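Local atomic coordinates of copper-transporting ATPase RAN1 (Arabidopsis thaliana, PDB entry 3DXS), a protein that probably uses ATP hydrolysis to move copper across a membrane, takes part in ethylene signalling, and carries an amino-terminal metal-binding domain with a CxxC motif. Residues 42-47 with 54-59. The protein carries 1 engineered substitution. Numbering follows the deposited sequence. Where two conformers were deposited one is given.
Sequences ADVVFD and EDIKEE. Unlike the reference sequence in segment 54-59: Glu59 (reference Ala).
Ile56 reaches from helix 53-63 toward the sheet and sets its CD1 methyl over one face of the Phe46 ring, on strand 41-46 of a ferredoxin-like fold. This is the heavy-metal-associated domain, in which two helices pack on one side of a four-stranded antiparallel sheet, and here the second helix meets the strand that leads into it. Ile56 CD1 stands 4.0 Å from the centroid of the Phe46 ring, 26° off the ring normal, a CH-pi contact displaced toward the rim where CG and CD1 lie. Phe46 holds its CG between its own backbone N and carbonyl carbon (chi1 69°), which leaves one ring face turned to the isoleucine, while Val44 O sits in the ring plane at its edge. The same Ile56 CD1 also touches Val44 CG1, at 3.8 Å, so one methyl rests against both Phe46 and Val44. Ile56 gets that far because CD1 lies anti to CA (chi2 169°), which carries it away from the helix backbone. Its other branch is looser: Ile56 CG2 passes Val44 CG2 at 4.1 Å. All three residues are buried, with Ile4 of the neighbouring strand 2-9 touching both Phe46 and Ile56, and Leu24 of helix 14-25 touching Val44 and Ile56. On the solvent side of the helix Glu54, Asp55 and Glu58 are exposed; Lys57 is partly exposed, its NZ salt-bridged to Glu61 and hydrogen-bonded to the carbonyl of Ala67 on strand 66-72. On the strand, Val45 points away from the helix, onto the other face of the sheet. The join is therefore narrow and wholly apolar, and at its tightest Ile56 CD1 lies 3.7 Å from Phe46 CD1.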
ATOM      1  N   ALA A  42      -3.564   3.739  -1.783  1.00  7.68           N
ATOM      2  CA  ALA A  42      -2.202   3.311  -2.072  1.00  7.55           C
ATOM      3  C   ALA A  42      -2.230   2.283  -3.188  1.00  7.74           C
ATOM      4  O   ALA A  42      -2.802   1.202  -3.056  1.00  8.17           O
ATOM      5  CB  ALA A  42      -1.528   2.726  -0.801  1.00  7.27           C
ATOM      6  N   ASP A  43      -1.615   2.666  -4.286  1.00  8.49           N
ATOM      7  CA  ASP A  43      -1.543   1.837  -5.484  1.00  8.58           C
ATOM      8  C   ASP A  43      -0.198   1.133  -5.532  1.00  8.36           C
ATOM      9  O   ASP A  43       0.862   1.749  -5.521  1.00  9.39           O
ATOM     10  CB  ASP A  43      -1.787   2.686  -6.722  1.00  8.84           C
ATOM     11  CG  ASP A  43      -3.199   3.194  -6.788  1.00  9.14           C
ATOM     12  OD1 ASP A  43      -4.014   2.740  -5.970  1.00 10.02           O
ATOM     13  OD2 ASP A  43      -3.482   4.050  -7.651  1.00 11.58           O
ATOM     14  N   VAL A  44      -0.265  -0.186  -5.558  1.00  8.13           N
ATOM     15  CA  VAL A  44       0.925  -1.027  -5.385  1.00  7.91           C
ATOM     16  C   VAL A  44       1.134  -2.031  -6.506  1.00  7.82           C
ATOM     17  O   VAL A  44       0.278  -2.856  -6.823  1.00  7.79           O
ATOM     18  CB  VAL A  44       0.872  -1.770  -4.016  1.00  7.61           C
ATOM     19  CG1 VAL A  44       2.162  -2.529  -3.756  1.00  7.91           C
ATOM     20  CG2 VAL A  44       0.582  -0.785  -2.868  1.00  8.09           C
ATOM     21  N   VAL A  45       2.315  -1.923  -7.083  1.00  7.57           N
ATOM     22  CA  VAL A  45       2.806  -2.843  -8.114  1.00  8.02           C
ATOM     23  C   VAL A  45       3.751  -3.826  -7.445  1.00  8.03           C
ATOM     24  O   VAL A  45       4.701  -3.426  -6.786  1.00  7.94           O
ATOM     25  CB  VAL A  45       3.520  -2.098  -9.249  1.00  8.03           C
ATOM     26  CG1 VAL A  45       4.052  -3.086 -10.266  1.00  8.47           C
ATOM     27  CG2 VAL A  45       2.567  -1.089  -9.926  1.00  8.05           C
ATOM     28  N   PHE A  46       3.434  -5.108  -7.566  1.00  8.26           N
ATOM     29  CA  PHE A  46       4.145  -6.141  -6.807  1.00  8.51           C
ATOM     30  C   PHE A  46       4.285  -7.444  -7.581  1.00  8.60           C
ATOM     31  O   PHE A  46       3.524  -7.734  -8.494  1.00  8.08           O
ATOM     32  CB  PHE A  46       3.435  -6.418  -5.464  1.00  8.26           C
ATOM     33  CG  PHE A  46       2.077  -7.099  -5.606  1.00  9.67           C
ATOM     34  CD1 PHE A  46       0.948  -6.360  -5.868  1.00  9.69           C
ATOM     35  CD2 PHE A  46       1.939  -8.465  -5.478  1.00  9.95           C
ATOM     36  CE1 PHE A  46      -0.284  -6.978  -6.014  1.00 10.67           C
ATOM     37  CE2 PHE A  46       0.710  -9.079  -5.606  1.00 10.21           C
ATOM     38  CZ  PHE A  46      -0.397  -8.333  -5.874  1.00 11.45           C
ATOM     39  N   ASP A  47       5.280  -8.200  -7.157  1.00  8.85           N
ATOM     40  CA  ASP A  47       5.585  -9.531  -7.712  1.00  9.64           C
ATOM     41  C   ASP A  47       4.904 -10.594  -6.845  1.00  9.70           C
ATOM     42  O   ASP A  47       5.334 -10.823  -5.716  1.00  9.64           O
ATOM     43  CB  ASP A  47       7.105  -9.757  -7.720  1.00  9.64           C
ATOM     44  CG  ASP A  47       7.497 -11.172  -8.103  1.00 10.82           C
ATOM     45  OD1 ASP A  47       6.612 -11.993  -8.398  1.00 12.12           O
ATOM     46  OD2 ASP A  47       8.710 -11.459  -8.092  1.00 13.63           O
ATOM     47  N   GLU A  54      -2.501  -9.648   1.014  1.00 14.31           N
ATOM     48  CA  GLU A  54      -2.688  -9.700   2.463  0.50 14.23           C
ATOM     49  C   GLU A  54      -1.462  -9.146   3.181  1.00 13.76           C
ATOM     50  O   GLU A  54      -1.548  -8.517   4.226  1.00 13.25           O
ATOM     51  CB  GLU A  54      -2.974 -11.136   2.925  0.50 14.54           C
ATOM     52  CG  GLU A  54      -4.260 -11.729   2.355  0.50 15.34           C
ATOM     53  CD  GLU A  54      -4.055 -12.474   1.037  0.50 16.68           C
ATOM     54  OE1 GLU A  54      -3.038 -12.230   0.356  0.50 16.10           O
ATOM     55  OE2 GLU A  54      -4.919 -13.304   0.682  0.50 18.87           O
ATOM     56  N   ASP A  55      -0.316  -9.394   2.578  1.00 12.76           N
ATOM     57  CA  ASP A  55       0.965  -8.984   3.145  1.00 12.58           C
ATOM     58  C   ASP A  55       1.138  -7.481   2.987  1.00 11.93           C
ATOM     59  O   ASP A  55       1.708  -6.793   3.828  1.00 12.40           O
ATOM     60  CB  ASP A  55       2.120  -9.723   2.472  1.00 12.52           C
ATOM     61  CG  ASP A  55       1.947 -11.211   2.534  1.00 13.62           C
ATOM     62  OD1 ASP A  55       1.767 -11.718   3.659  1.00 14.88           O
ATOM     63  OD2 ASP A  55       1.985 -11.859   1.462  1.00 16.22           O
ATOM     64  N   ILE A  56       0.609  -6.990   1.886  1.00 11.27           N
ATOM     65  CA  ILE A  56       0.653  -5.552   1.578  1.00 10.96           C
ATOM     66  C   ILE A  56      -0.237  -4.808   2.566  1.00 10.81           C
ATOM     67  O   ILE A  56       0.134  -3.789   3.141  1.00 10.01           O
ATOM     68  CB  ILE A  56       0.268  -5.291   0.101  1.00 11.14           C
ATOM     69  CG1 ILE A  56       1.423  -5.773  -0.775  1.00 10.65           C
ATOM     70  CG2 ILE A  56      -0.031  -3.789  -0.153  1.00 11.68           C
ATOM     71  CD1 ILE A  56       1.109  -5.836  -2.249  1.00 12.25           C
ATOM     72  N   LYS A  57      -1.412  -5.373   2.769  1.00 11.33           N
ATOM     73  CA  LYS A  57      -2.390  -4.845   3.738  1.00 11.90           C
ATOM     74  C   LYS A  57      -1.774  -4.803   5.130  1.00 11.82           C
ATOM     75  O   LYS A  57      -1.865  -3.815   5.846  1.00 11.17           O
ATOM     76  CB  LYS A  57      -3.674  -5.694   3.750  1.00 12.48           C
ATOM     77  CG  LYS A  57      -4.570  -5.505   4.949  1.00 14.22           C
ATOM     78  CD  LYS A  57      -5.773  -6.465   4.829  1.00 17.08           C
ATOM     79  CE  LYS A  57      -6.368  -6.865   6.166  1.00 18.52           C
ATOM     80  NZ  LYS A  57      -7.052  -5.740   6.815  1.00 20.40           N
ATOM     81  N   GLU A  58      -1.099  -5.887   5.477  1.00 12.08           N
ATOM     82  CA  GLU A  58      -0.500  -6.029   6.809  0.50 12.06           C
ATOM     83  C   GLU A  58       0.615  -5.008   7.037  1.00 11.96           C
ATOM     84  O   GLU A  58       0.763  -4.474   8.136  1.00 12.17           O
ATOM     85  CB  GLU A  58       0.006  -7.471   7.042  0.50 12.33           C
ATOM     86  CG  GLU A  58       0.714  -7.708   8.366  0.50 12.91           C
ATOM     87  CD  GLU A  58       0.891  -9.186   8.672  0.50 15.34           C
ATOM     88  OE1 GLU A  58       0.141 -10.009   8.102  0.50 18.11           O
ATOM     89  OE2 GLU A  58       1.780  -9.528   9.474  0.50 16.06           O
ATOM     90  N   GLU A  59       1.389  -4.743   5.994  1.00 11.01           N
ATOM     91  CA  GLU A  59       2.474  -3.754   6.085  1.00 10.74           C
ATOM     92  C   GLU A  59       1.935  -2.367   6.401  1.00 10.28           C
ATOM     93  O   GLU A  59       2.516  -1.600   7.171  1.00 10.47           O
ATOM     94  CB  GLU A  59       3.324  -3.712   4.801  1.00 10.46           C
TER